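Local coordinates for protein alpha-galactosidase (Thermus thermophilus, PDB 6LCJ) that probably hydrolyses terminal alpha-galactosyl groups from galactosides, as a glycoside hydrolase of family GH36 that assembles as a hexamer, at residues V34-P39 against R102-G107; H48-W53 against W89-G94; L55-D60 against T387-W392; A64-L69 against W371-T376; R153-R158 against N396-P401. One frame throughout, in Å; residues are numbered along the deposited sequence.

Contacts 1, 2 and 3 are buried; contacts 4 and 5 are only partly so and contain exposed residues. Contact 1 packs two sheets of the N-terminal beta domain with aliphatic side chains alone. Contacts 1, 2 and 3 all reach the sheet that contains strands 102-108, 93-97, 44-48 and 56-59, but polar atoms enter with contact 2, and contact 3 sets the residues that follow helix 380-388 against the edge strand 56-59. Contacts 2 and 3 meet where Arg-390 NE binds His-48 NE2. Contacts 4 and 5 lie on opposite sides of the chain's centre; contact 4 joins two loops and contact 5 a loop to the start of a barrel strand, both with bonds to backbone carbonyls.

Contact 1 of 5, residues V34-P39 against R102-G107; sequences VRVFPP and RALLLG
Val-36 spreads its two methyls over two leucines: CG1 meets Leu-104 CD2 at 3.6 Å, while CG2 reaches Leu-106 CD1 at 4.1 Å. The valine arrives at a slant to both leucines. CG1 lies anti to the backbone N (chi1 177°), and this rotation divides the methyls between the two neighbours. Val-34 adds CG2, which sits 3.9 Å from Leu-106 CD1 and equally near CD2, touching both branches of the fork. The two strands run antiparallel at 177° with axes 9.2 Å apart, too far for backbone pairing. They belong to different antiparallel sheets stacked face to face, a beta-sandwich arrangement in the N-terminal domain, and Val-34, Val-36, Leu-104 and Leu-106 point into the layer between them. Trp-133 and Leu-135 of strand 132-137 extend the same layer. Further along, Pro-38 presents CA to Leu-104 CD2 at 3.9 Å, so that this one leucine methyl rests against both Val-36 and the proline.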
# COMPACT_ATOMS: atom_id res chain seq x y z
N VAL E 34 -7.48 28.93 23.62
CA VAL E 34 -8.78 29.29 24.15
C VAL E 34 -9.84 28.51 23.39
O VAL E 34 -9.68 28.19 22.22
CB VAL E 34 -9.05 30.82 24.08
CG1 VAL E 34 -8.00 31.59 24.89
CG2 VAL E 34 -9.09 31.31 22.64
N ARG E 35 -10.92 28.19 24.10
CA ARG E 35 -12.01 27.41 23.53
C ARG E 35 -13.30 28.15 23.80
O ARG E 35 -13.60 28.48 24.94
CB ARG E 35 -12.05 26.00 24.13
CG ARG E 35 -10.77 25.23 23.90
CD ARG E 35 -11.00 23.74 23.92
NE ARG E 35 -9.78 23.03 23.56
CZ ARG E 35 -9.59 21.73 23.71
NH1 ARG E 35 -10.55 20.98 24.23
NH2 ARG E 35 -8.44 21.18 23.34
N VAL E 36 -14.07 28.41 22.74
CA VAL E 36 -15.33 29.11 22.84
C VAL E 36 -16.40 28.22 22.24
O VAL E 36 -16.21 27.70 21.13
CB VAL E 36 -15.28 30.48 22.12
CG1 VAL E 36 -16.64 31.15 22.17
CG2 VAL E 36 -14.21 31.37 22.73
N PHE E 37 -17.51 28.02 22.96
CA PHE E 37 -18.54 27.13 22.45
C PHE E 37 -19.76 27.94 22.07
O PHE E 37 -20.25 28.74 22.88
CB PHE E 37 -18.92 26.06 23.47
CG PHE E 37 -17.75 25.25 23.94
CD1 PHE E 37 -17.45 24.04 23.33
CD2 PHE E 37 -16.93 25.71 24.95
CE1 PHE E 37 -16.36 23.31 23.74
CE2 PHE E 37 -15.83 24.99 25.36
CZ PHE E 37 -15.54 23.78 24.76
N PRO E 38 -20.26 27.80 20.84
CA PRO E 38 -21.42 28.55 20.43
C PRO E 38 -22.64 28.13 21.23
O PRO E 38 -22.83 26.94 21.54
CB PRO E 38 -21.58 28.18 18.95
CG PRO E 38 -20.90 26.87 18.82
CD PRO E 38 -19.76 26.92 19.78
N PRO E 39 -23.47 29.08 21.59
CA PRO E 39 -24.75 28.75 22.21
C PRO E 39 -25.84 28.51 21.17
O PRO E 39 -27.02 28.75 21.43
CB PRO E 39 -25.04 29.98 23.06
CG PRO E 39 -24.43 31.11 22.25
CD PRO E 39 -23.24 30.53 21.52
N ARG E 102 -26.21 36.24 12.96
CA ARG E 102 -25.26 36.80 13.90
C ARG E 102 -24.03 35.90 13.98
O ARG E 102 -24.11 34.68 13.77
CB ARG E 102 -25.90 37.00 15.27
CG ARG E 102 -27.03 38.03 15.22
CD ARG E 102 -27.39 38.60 16.58
NE ARG E 102 -27.95 37.58 17.46
CZ ARG E 102 -27.80 37.59 18.78
NH1 ARG E 102 -27.12 38.58 19.37
NH2 ARG E 102 -28.34 36.62 19.52
N ALA E 103 -22.88 36.51 14.25
CA ALA E 103 -21.61 35.81 14.23
C ALA E 103 -20.98 35.79 15.62
O ALA E 103 -20.99 36.79 16.33
CB ALA E 103 -20.65 36.46 13.23
N LEU E 104 -20.44 34.64 15.99
CA LEU E 104 -19.57 34.53 17.15
C LEU E 104 -18.13 34.63 16.65
O LEU E 104 -17.67 33.75 15.91
CB LEU E 104 -19.81 33.22 17.90
CG LEU E 104 -18.95 32.98 19.14
CD1 LEU E 104 -19.42 33.87 20.27
CD2 LEU E 104 -19.01 31.52 19.53
N LEU E 105 -17.44 35.70 17.02
CA LEU E 105 -16.11 36.00 16.52
C LEU E 105 -15.06 35.79 17.60
O LEU E 105 -15.23 36.25 18.73
CB LEU E 105 -16.03 37.45 16.02
CG LEU E 105 -14.73 37.94 15.38
CD1 LEU E 105 -15.00 38.99 14.30
CD2 LEU E 105 -13.75 38.50 16.43
N LEU E 106 -13.98 35.11 17.23
CA LEU E 106 -12.80 34.95 18.07
C LEU E 106 -11.59 35.40 17.25
O LEU E 106 -11.25 34.77 16.25
CB LEU E 106 -12.64 33.50 18.51
CG LEU E 106 -11.36 33.21 19.30
CD1 LEU E 106 -11.52 33.71 20.74
CD2 LEU E 106 -10.98 31.72 19.24
N GLY E 107 -10.94 36.49 17.68
CA GLY E 107 -9.82 37.04 16.94
C GLY E 107 -8.59 37.36 17.76
O GLY E 107 -8.68 37.98 18.82

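Contact 2 of 5, residues H48-W53 against W89-G94; sequences HGWQSW and WGSGVG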
# COMPACT_ATOMS: atom_id res chain seq x y z
N HIS E 48 -10.55 32.48 7.56
CA HIS E 48 -9.66 33.57 7.18
C HIS E 48 -8.28 33.03 6.78
O HIS E 48 -7.51 32.55 7.62
CB HIS E 48 -9.51 34.59 8.29
CG HIS E 48 -8.76 35.79 7.84
ND1 HIS E 48 -7.51 36.12 8.33
CD2 HIS E 48 -9.03 36.69 6.86
CE1 HIS E 48 -7.06 37.19 7.70
NE2 HIS E 48 -7.97 37.56 6.80
N GLY E 49 -7.94 33.15 5.49
CA GLY E 49 -6.64 32.72 5.02
C GLY E 49 -5.51 33.62 5.50
O GLY E 49 -5.70 34.74 5.98
N TRP E 50 -4.29 33.11 5.33
CA TRP E 50 -3.12 33.71 5.96
C TRP E 50 -2.70 35.01 5.30
O TRP E 50 -2.39 35.99 5.98
CB TRP E 50 -1.96 32.73 5.92
CG TRP E 50 -0.74 33.19 6.66
CD1 TRP E 50 -0.69 33.83 7.86
CD2 TRP E 50 0.62 33.03 6.23
NE1 TRP E 50 0.61 34.07 8.21
CE2 TRP E 50 1.44 33.59 7.23
CE3 TRP E 50 1.22 32.45 5.10
CZ2 TRP E 50 2.83 33.59 7.14
CZ3 TRP E 50 2.60 32.45 5.01
CH2 TRP E 50 3.39 33.01 6.02
N GLN E 51 -2.61 35.02 3.97
CA GLN E 51 -2.00 36.14 3.26
C GLN E 51 -2.96 36.68 2.19
O GLN E 51 -4.09 36.20 2.02
CB GLN E 51 -0.64 35.72 2.66
CG GLN E 51 -0.65 34.43 1.86
CD GLN E 51 -0.04 34.59 0.48
OE1 GLN E 51 -0.27 35.60 -0.20
NE2 GLN E 51 0.74 33.59 0.04
N SER E 52 -2.48 37.71 1.48
CA SER E 52 -3.29 38.43 0.49
C SER E 52 -4.05 37.50 -0.44
O SER E 52 -5.27 37.62 -0.59
CB SER E 52 -2.38 39.35 -0.32
OG SER E 52 -1.91 40.43 0.47
N TRP E 53 -3.34 36.56 -1.08
CA TRP E 53 -3.95 35.69 -2.08
C TRP E 53 -4.80 34.59 -1.44
O TRP E 53 -5.61 33.97 -2.14
CB TRP E 53 -2.85 35.07 -2.97
CG TRP E 53 -1.92 36.12 -3.54
CD1 TRP E 53 -2.27 37.39 -3.94
CD2 TRP E 53 -0.51 36.02 -3.74
NE1 TRP E 53 -1.16 38.06 -4.38
CE2 TRP E 53 -0.07 37.25 -4.27
CE3 TRP E 53 0.43 35.00 -3.53
CZ2 TRP E 53 1.28 37.49 -4.59
CZ3 TRP E 53 1.78 35.25 -3.85
CH2 TRP E 53 2.18 36.48 -4.38
N TRP E 89 -8.95 25.23 9.61
CA TRP E 89 -8.12 26.18 10.34
C TRP E 89 -8.06 27.50 9.58
O TRP E 89 -7.86 27.52 8.37
CB TRP E 89 -6.70 25.65 10.53
CG TRP E 89 -6.49 24.68 11.63
CD1 TRP E 89 -6.45 23.33 11.53
CD2 TRP E 89 -6.25 24.98 13.01
NE1 TRP E 89 -6.22 22.76 12.76
CE2 TRP E 89 -6.09 23.76 13.69
CE3 TRP E 89 -6.18 26.17 13.75
CZ2 TRP E 89 -5.85 23.68 15.05
CZ3 TRP E 89 -5.94 26.09 15.11
CH2 TRP E 89 -5.77 24.85 15.74
N GLY E 90 -8.22 28.62 10.30
CA GLY E 90 -8.02 29.93 9.74
C GLY E 90 -6.88 30.65 10.45
O GLY E 90 -6.40 30.22 11.49
N SER E 91 -6.48 31.78 9.88
CA SER E 91 -5.39 32.58 10.43
C SER E 91 -5.93 33.76 11.23
O SER E 91 -6.73 34.56 10.72
CB SER E 91 -4.47 33.09 9.34
OG SER E 91 -3.70 34.17 9.85
N GLY E 92 -5.48 33.87 12.48
CA GLY E 92 -5.69 35.06 13.28
C GLY E 92 -7.10 35.23 13.82
O GLY E 92 -7.26 35.51 15.02
N VAL E 93 -8.12 35.06 12.98
CA VAL E 93 -9.50 35.26 13.40
C VAL E 93 -10.40 34.19 12.79
O VAL E 93 -10.15 33.69 11.69
CB VAL E 93 -10.01 36.68 13.03
CG1 VAL E 93 -9.83 36.93 11.55
CG2 VAL E 93 -11.50 36.88 13.44
N GLY E 94 -11.45 33.82 13.53
CA GLY E 94 -12.46 32.93 13.02
C GLY E 94 -13.81 33.36 13.55
O GLY E 94 -13.92 34.21 14.44
O HOH W 1 -10.63 31.53 10.27
O HOH W 2 -3.52 36.97 8.62
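His-48 holds Ser-91 at two points. Its backbone O accepts from Ser-91 N at 2.6 Å, nearly straight at the hydrogen (174°), and its ring ND1 donates to Ser-91 O at 3.0 Å. The carbonyl lies at the ring edge, almost in the imidazole plane. Ser-91 O is gripped twice, since Val-93 N also donates to it from the opposite face of the carbonyl plane. The other ring nitrogen, NE2, is hydrogen-bonded to Arg-390 NE. The contact lies where strand 44-48 ends beside the break between strands 89-91 and 93-97, which belong to the two different sheets of the N-terminal domain. With an alanine in place of His-48, Ser-91 O is likely to lose its side-chain donor and Arg-390 NE its ring partner. Waters satisfy further backbone atoms: one accepts from His-48 N and donates to Val-93 O at 2.6 Å, and another donates to Trp-50 O and also binds Ser-91 OG at 3.1 Å. That hydroxyl lies at the edge of the Trp-50 indole, 3.6 Å from CD1, while the indole NE1 is bound to Glu-317. Val-93 CG1 packs on His-48 CG at 4.0 Å.

Contact 3 of 5, residues L55-D60 against T387-W392; sequences LAAWVD and TLHRLW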
# COMPACT_ATOMS: atom_id res chain seq x y z
N LEU E 55 -7.56 32.30 0.56
CA LEU E 55 -9.01 32.34 0.60
C LEU E 55 -9.51 32.87 1.94
O LEU E 55 -9.10 32.39 3.01
CB LEU E 55 -9.59 30.95 0.36
CG LEU E 55 -11.12 30.95 0.51
CD1 LEU E 55 -11.81 31.31 -0.79
CD2 LEU E 55 -11.63 29.62 1.07
N ALA E 56 -10.39 33.87 1.89
CA ALA E 56 -11.20 34.28 3.02
C ALA E 56 -12.66 34.15 2.62
O ALA E 56 -13.10 34.79 1.65
CB ALA E 56 -10.87 35.72 3.44
N ALA E 57 -13.41 33.32 3.35
CA ALA E 57 -14.80 33.07 2.99
C ALA E 57 -15.48 32.29 4.10
O ALA E 57 -14.81 31.71 4.96
CB ALA E 57 -14.92 32.30 1.67
N TRP E 58 -16.81 32.28 4.06
CA TRP E 58 -17.62 31.42 4.93
C TRP E 58 -17.72 30.03 4.32
O TRP E 58 -18.08 29.89 3.15
CB TRP E 58 -19.02 32.01 5.13
CG TRP E 58 -19.04 33.24 6.01
CD1 TRP E 58 -18.97 34.55 5.61
CD2 TRP E 58 -19.12 33.26 7.45
NE1 TRP E 58 -19.01 35.38 6.71
CE2 TRP E 58 -19.10 34.62 7.84
CE3 TRP E 58 -19.20 32.27 8.43
CZ2 TRP E 58 -19.17 35.01 9.18
CZ3 TRP E 58 -19.26 32.65 9.75
CH2 TRP E 58 -19.25 34.02 10.12
N VAL E 59 -17.40 29.01 5.11
CA VAL E 59 -17.46 27.64 4.63
C VAL E 59 -18.33 26.80 5.57
O VAL E 59 -18.67 27.22 6.68
CB VAL E 59 -16.06 26.99 4.50
CG1 VAL E 59 -15.14 27.87 3.69
CG2 VAL E 59 -15.47 26.69 5.88
N ASP E 60 -18.66 25.61 5.10
CA ASP E 60 -19.42 24.64 5.88
C ASP E 60 -18.42 23.79 6.66
O ASP E 60 -17.67 23.02 6.05
CB ASP E 60 -20.26 23.77 4.95
CG ASP E 60 -21.20 22.83 5.70
OD1 ASP E 60 -21.09 22.66 6.94
OD2 ASP E 60 -22.06 22.24 5.01
N THR E 387 -11.54 39.55 -1.21
CA THR E 387 -11.64 40.96 -0.88
C THR E 387 -12.95 41.27 -0.15
O THR E 387 -12.95 41.95 0.88
CB THR E 387 -11.55 41.78 -2.16
OG1 THR E 387 -10.26 41.61 -2.74
CG2 THR E 387 -11.81 43.27 -1.89
N LEU E 388 -14.07 40.76 -0.66
CA LEU E 388 -15.35 41.02 -0.03
C LEU E 388 -15.36 40.63 1.45
O LEU E 388 -16.12 41.22 2.23
CB LEU E 388 -16.46 40.28 -0.77
CG LEU E 388 -16.98 40.98 -2.02
CD1 LEU E 388 -17.71 40.01 -2.94
CD2 LEU E 388 -17.86 42.15 -1.62
N HIS E 389 -14.55 39.65 1.85
CA HIS E 389 -14.55 39.21 3.24
C HIS E 389 -13.44 39.84 4.06
O HIS E 389 -13.21 39.43 5.20
CB HIS E 389 -14.45 37.69 3.33
CG HIS E 389 -15.61 36.98 2.71
ND1 HIS E 389 -15.70 36.75 1.35
CD2 HIS E 389 -16.73 36.46 3.26
CE1 HIS E 389 -16.82 36.11 1.09
NE2 HIS E 389 -17.46 35.92 2.23
N ARG E 390 -12.74 40.82 3.50
CA ARG E 390 -11.69 41.51 4.24
C ARG E 390 -11.91 43.02 4.27
O ARG E 390 -10.98 43.76 4.63
CB ARG E 390 -10.33 41.16 3.64
CG ARG E 390 -9.87 39.77 4.02
CD ARG E 390 -8.59 39.37 3.31
NE ARG E 390 -7.95 38.22 3.93
CZ ARG E 390 -7.18 37.36 3.27
NH1 ARG E 390 -6.97 37.54 1.97
NH2 ARG E 390 -6.63 36.32 3.89
N LEU E 391 -13.11 43.50 3.91
CA LEU E 391 -13.33 44.94 3.85
C LEU E 391 -13.33 45.59 5.23
O LEU E 391 -13.04 46.78 5.32
CB LEU E 391 -14.62 45.24 3.10
CG LEU E 391 -14.61 44.88 1.61
CD1 LEU E 391 -15.97 45.03 1.01
CD2 LEU E 391 -13.60 45.75 0.88
N TRP E 392 -13.60 44.82 6.29
CA TRP E 392 -13.52 45.33 7.66
C TRP E 392 -12.13 45.86 7.99
O TRP E 392 -11.99 46.61 8.96
CB TRP E 392 -13.92 44.24 8.67
CG TRP E 392 -13.29 42.90 8.42
CD1 TRP E 392 -13.69 41.97 7.51
CD2 TRP E 392 -12.15 42.35 9.09
NE1 TRP E 392 -12.86 40.87 7.56
CE2 TRP E 392 -11.91 41.08 8.53
CE3 TRP E 392 -11.31 42.80 10.11
CZ2 TRP E 392 -10.87 40.26 8.95
CZ3 TRP E 392 -10.29 42.00 10.53
CH2 TRP E 392 -10.07 40.74 9.95
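Ala-57 rests its CA on the face of the His-389 imidazole in a CH-pi contact, 3.9 Å from the ring centroid and only 6° off the normal. A second aromatic contact brings Trp-58 CD1 to 3.8 Å from His-389 CD2. The rings meet rim to rim with their planes at 60°, neither lying over the other. His-389 CG is anti to its carbonyl carbon (chi1 -63°), which swings the imidazole across to the strand. Apolar packing on a charged group follows: Ala-56 CB sits over one face of the Arg-390 guanidinium, displaced from its centre, 3.9 Å from NE. The polar atoms of these side chains find partners around the contact. His-389 ND1 donates to Arg-385 O, its NE2 is hydrogen-bonded to Tyr-464 OH, and Arg-390 reaches Val-355 O through NH1. Within 387-392, Trp-392 NE1 binds His-389 O at 2.8 Å, from above the carbonyl plane. Ala-56 N is held by Ser-386 OG, so the edge strand is also tied to the helix just before this segment. The arrangement is a domain junction: strand 56-59, at the edge of an N-terminal beta sheet, packs on the residues that follow helix 380-388 in the TIM-barrel part of the chain.

Contact 4 of 5, residues A64-L69 against W371-T376; sequences APTPLL and WLADPT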
# COMPACT_ATOMS: atom_id res chain seq x y z
N ALA E 64 -15.34 18.25 4.52
CA ALA E 64 -13.90 18.29 4.67
C ALA E 64 -13.29 19.26 3.65
O ALA E 64 -13.83 19.46 2.56
CB ALA E 64 -13.31 16.91 4.48
N PRO E 65 -12.17 19.89 4.00
CA PRO E 65 -11.48 20.76 3.03
C PRO E 65 -10.79 19.97 1.93
O PRO E 65 -10.16 18.94 2.18
CB PRO E 65 -10.47 21.52 3.89
CG PRO E 65 -10.34 20.72 5.16
CD PRO E 65 -11.67 20.09 5.37
N THR E 66 -10.88 20.49 0.70
CA THR E 66 -10.27 19.86 -0.47
C THR E 66 -8.78 20.19 -0.54
O THR E 66 -8.40 21.36 -0.48
CB THR E 66 -10.95 20.36 -1.75
OG1 THR E 66 -12.38 20.32 -1.60
CG2 THR E 66 -10.53 19.53 -2.94
N PRO E 67 -7.90 19.19 -0.69
CA PRO E 67 -6.47 19.49 -0.84
C PRO E 67 -6.21 20.38 -2.04
O PRO E 67 -6.83 20.23 -3.09
CB PRO E 67 -5.84 18.10 -1.02
CG PRO E 67 -6.84 17.13 -0.44
CD PRO E 67 -8.18 17.74 -0.73
N LEU E 68 -5.28 21.31 -1.87
CA LEU E 68 -4.91 22.26 -2.90
C LEU E 68 -3.76 21.68 -3.70
O LEU E 68 -2.78 21.19 -3.12
CB LEU E 68 -4.52 23.60 -2.27
CG LEU E 68 -4.22 24.79 -3.18
CD1 LEU E 68 -4.61 26.08 -2.48
CD2 LEU E 68 -2.76 24.84 -3.59
N LEU E 69 -3.86 21.74 -5.02
CA LEU E 69 -2.86 21.19 -5.92
C LEU E 69 -2.33 22.28 -6.83
O LEU E 69 -3.00 23.30 -7.04
CB LEU E 69 -3.44 20.05 -6.78
CG LEU E 69 -4.00 18.85 -6.01
CD1 LEU E 69 -4.47 17.77 -6.97
CD2 LEU E 69 -2.97 18.31 -5.05
N TRP E 371 -10.25 21.98 -10.79
CA TRP E 371 -9.54 20.71 -10.90
C TRP E 371 -8.35 20.65 -9.95
O TRP E 371 -8.07 19.61 -9.35
CB TRP E 371 -9.12 20.47 -12.34
CG TRP E 371 -10.32 20.28 -13.21
CD1 TRP E 371 -10.81 21.15 -14.12
CD2 TRP E 371 -11.21 19.15 -13.21
NE1 TRP E 371 -11.94 20.63 -14.71
CE2 TRP E 371 -12.21 19.40 -14.17
CE3 TRP E 371 -11.24 17.94 -12.49
CZ2 TRP E 371 -13.24 18.49 -14.44
CZ3 TRP E 371 -12.28 17.03 -12.76
CH2 TRP E 371 -13.26 17.32 -13.73
N LEU E 372 -7.65 21.76 -9.78
CA LEU E 372 -6.56 21.82 -8.81
C LEU E 372 -7.01 22.36 -7.46
O LEU E 372 -6.20 22.40 -6.52
CB LEU E 372 -5.41 22.66 -9.38
CG LEU E 372 -4.87 22.14 -10.72
CD1 LEU E 372 -4.02 23.19 -11.41
CD2 LEU E 372 -4.09 20.86 -10.52
N ALA E 373 -8.27 22.78 -7.34
CA ALA E 373 -8.84 23.25 -6.08
C ALA E 373 -7.98 24.36 -5.46
O ALA E 373 -7.64 24.33 -4.27
CB ALA E 373 -9.03 22.08 -5.12
N ASP E 374 -7.61 25.34 -6.28
CA ASP E 374 -6.75 26.46 -5.88
C ASP E 374 -7.50 27.77 -6.10
O ASP E 374 -7.41 28.38 -7.18
CB ASP E 374 -5.44 26.45 -6.66
CG ASP E 374 -4.53 27.63 -6.31
OD1 ASP E 374 -4.81 28.37 -5.34
OD2 ASP E 374 -3.52 27.82 -7.02
N PRO E 375 -8.23 28.26 -5.10
CA PRO E 375 -8.93 29.53 -5.24
C PRO E 375 -8.06 30.76 -5.03
O PRO E 375 -8.60 31.85 -4.85
CB PRO E 375 -10.00 29.42 -4.16
CG PRO E 375 -9.29 28.68 -3.07
CD PRO E 375 -8.46 27.65 -3.78
N THR E 376 -6.74 30.63 -5.04
CA THR E 376 -5.84 31.75 -4.82
C THR E 376 -5.16 32.23 -6.10
O THR E 376 -4.36 33.17 -6.05
CB THR E 376 -4.75 31.40 -3.78
OG1 THR E 376 -3.73 30.60 -4.39
CG2 THR E 376 -5.33 30.66 -2.57
O HOH W 3 -8.49 23.63 -1.78
O HOH W 4 -2.43 25.73 -8.31
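Two loops meet here, 64-69 after the edge strand 56-59 of the N-terminal sheet and 371-376 between helices 366-371 and 380-388; the second contains an Asx turn at Asp-374. The backbones are joined by Leu-69 N, which donates to Leu-372 O at 2.9 Å in the carbonyl plane. Ala-373, the first residue to leave helical geometry, has a positive phi (54°) and turns its CB to the first loop, where it meets Thr-66 CG2 at 3.7 Å and Pro-67 O. Leu-68 lays CG against Ala-373 O at 3.6 Å and CD1 beside the Asp-374 carboxylate. Leu-69 CB packs on Leu-372 CD2. Trp-371 meets Phe-266 of a neighbouring subunit edge-to-face. Asp-374 divides its oxygens between tasks. OD2 forms a salt bridge with Arg-368 and takes a hydrogen from a water that also donates to Leu-69 O. Replacing Asp-374 by an alanine would probably leave Arg-368 without this countercharge and Thr-376 N and OG1 without their shared acceptor, so that the Asx turn is lost. A second water spans the loops, donating to Thr-66 O and Ala-373 O. OD1 accepts twice from Thr-376: the backbone N comes from above the carboxylate plane at 3.0 Å, and the hydroxyl OG1 meets the syn lone pair at 2.7 Å.

Contact 5 of 5, residues R153-R158 against N396-P401; sequences RRLSGR and NVHVDP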
# COMPACT_ATOMS: atom_id res chain seq x y z
N ARG E 153 -3.47 50.31 13.35
CA ARG E 153 -3.98 51.10 12.25
C ARG E 153 -2.86 51.94 11.67
O ARG E 153 -1.93 52.33 12.37
CB ARG E 153 -5.13 52.01 12.71
CG ARG E 153 -6.08 51.31 13.64
CD ARG E 153 -7.01 52.30 14.27
NE ARG E 153 -7.95 52.87 13.31
CZ ARG E 153 -8.12 54.17 13.12
NH1 ARG E 153 -7.39 55.04 13.82
NH2 ARG E 153 -9.01 54.61 12.23
N ARG E 154 -2.96 52.21 10.38
CA ARG E 154 -2.08 53.18 9.74
C ARG E 154 -2.83 53.69 8.51
O ARG E 154 -2.85 53.02 7.46
CB ARG E 154 -0.74 52.58 9.36
CG ARG E 154 0.09 53.53 8.50
CD ARG E 154 1.49 53.03 8.30
NE ARG E 154 2.32 53.98 7.56
CZ ARG E 154 3.26 54.75 8.11
NH1 ARG E 154 3.50 54.69 9.42
NH2 ARG E 154 3.97 55.57 7.35
N LEU E 155 -3.46 54.86 8.65
CA LEU E 155 -4.29 55.46 7.61
C LEU E 155 -3.56 56.70 7.08
O LEU E 155 -3.54 57.75 7.73
CB LEU E 155 -5.68 55.78 8.16
CG LEU E 155 -6.48 54.52 8.53
CD1 LEU E 155 -7.89 54.85 9.00
CD2 LEU E 155 -6.53 53.56 7.34
N SER E 156 -2.94 56.55 5.91
CA SER E 156 -2.03 57.56 5.36
C SER E 156 -2.78 58.45 4.36
O SER E 156 -2.53 58.44 3.15
CB SER E 156 -0.83 56.88 4.69
OG SER E 156 0.04 56.29 5.65
N GLY E 157 -3.72 59.22 4.92
CA GLY E 157 -4.59 60.02 4.09
C GLY E 157 -5.50 59.16 3.23
O GLY E 157 -5.96 58.09 3.64
N ARG E 158 -5.76 59.62 2.07
CA ARG E 158 -6.62 58.94 1.13
C ARG E 158 -5.77 58.13 0.16
O ARG E 158 -4.64 58.51 -0.14
CB ARG E 158 -7.50 59.96 0.37
CG ARG E 158 -7.70 59.70 -1.12
CD ARG E 158 -8.35 60.89 -1.86
NE ARG E 158 -7.40 61.95 -2.20
CZ ARG E 158 -6.45 61.86 -3.13
NH1 ARG E 158 -6.29 60.74 -3.84
NH2 ARG E 158 -5.63 62.89 -3.36
N ASN E 396 -8.06 49.82 9.29
CA ASN E 396 -6.68 49.67 9.69
C ASN E 396 -5.66 49.98 8.61
O ASN E 396 -4.49 50.18 8.93
CB ASN E 396 -6.42 48.25 10.20
CG ASN E 396 -7.42 47.82 11.25
OD1 ASN E 396 -8.53 47.41 10.93
ND2 ASN E 396 -7.03 47.91 12.52
N VAL E 397 -6.07 50.03 7.34
CA VAL E 397 -5.13 50.17 6.24
C VAL E 397 -5.95 50.49 5.00
O VAL E 397 -7.15 50.22 4.96
CB VAL E 397 -4.30 48.87 6.07
CG1 VAL E 397 -5.20 47.70 5.70
CG2 VAL E 397 -3.19 49.04 5.03
N HIS E 398 -5.31 51.09 4.00
CA HIS E 398 -5.92 51.20 2.69
C HIS E 398 -6.06 49.81 2.09
O HIS E 398 -5.06 49.13 1.83
CB HIS E 398 -5.09 52.10 1.78
CG HIS E 398 -5.01 53.51 2.26
ND1 HIS E 398 -4.03 54.38 1.84
CD2 HIS E 398 -5.77 54.18 3.16
CE1 HIS E 398 -4.21 55.54 2.45
NE2 HIS E 398 -5.26 55.45 3.25
N VAL E 399 -7.30 49.39 1.86
CA VAL E 399 -7.59 48.05 1.37
C VAL E 399 -7.55 48.08 -0.16
O VAL E 399 -8.35 48.78 -0.80
CB VAL E 399 -8.94 47.56 1.89
CG1 VAL E 399 -9.36 46.31 1.13
CG2 VAL E 399 -8.84 47.31 3.38
N ASP E 400 -6.61 47.34 -0.73
CA ASP E 400 -6.44 47.32 -2.18
C ASP E 400 -7.20 46.14 -2.78
O ASP E 400 -6.82 44.99 -2.52
CB ASP E 400 -4.96 47.24 -2.52
CG ASP E 400 -4.70 47.27 -4.01
OD1 ASP E 400 -5.68 47.50 -4.78
OD2 ASP E 400 -3.52 47.10 -4.40
N PRO E 401 -8.23 46.35 -3.59
CA PRO E 401 -8.96 45.22 -4.18
C PRO E 401 -8.34 44.72 -5.47
O PRO E 401 -8.89 43.80 -6.09
CB PRO E 401 -10.37 45.81 -4.44
CG PRO E 401 -10.07 47.24 -4.82
CD PRO E 401 -8.74 47.64 -4.11
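The loop entering strand 161-164, one of the eight parallel strands of the TIM-type barrel, passes beside the start of strand 398-400 of the same sheet. The touching parts run 28° apart and are joined by two hydrogen bonds. In the first, Arg-154 N donates to Asn-396 O at 2.9 Å, approaching from above the carbonyl plane, and Arg-153 CA makes a CA-H...O contact with the same oxygen at 3.5 Å. The side chains of Arg-153 and Asn-396 cross at about a right angle, with CG of the arginine near ND2 of the amide; the charged end of Arg-153 goes to Glu-395, and ND2 is hydrogen-bonded to Pro-152 O and Ala-148 O. Leu-155 lays CD2 on the backbone of Val-397, 3.6 Å from its N. Ser-156 centres an inverse gamma turn, while its OG binds Asp-351, which also pairs with Arg-154. His-398, its CG anti to the carbonyl carbon (chi1 -63°), directs its ring at this turn, with ND1 bound to Tyr-335 OH. Ser-156 O lies in the ring plane at the edge, 3.4 Å from CE1. NE2 donates to Gly-157 O at 2.8 Å along a bent path, 136° at the hydrogen, from above the carbonyl plane.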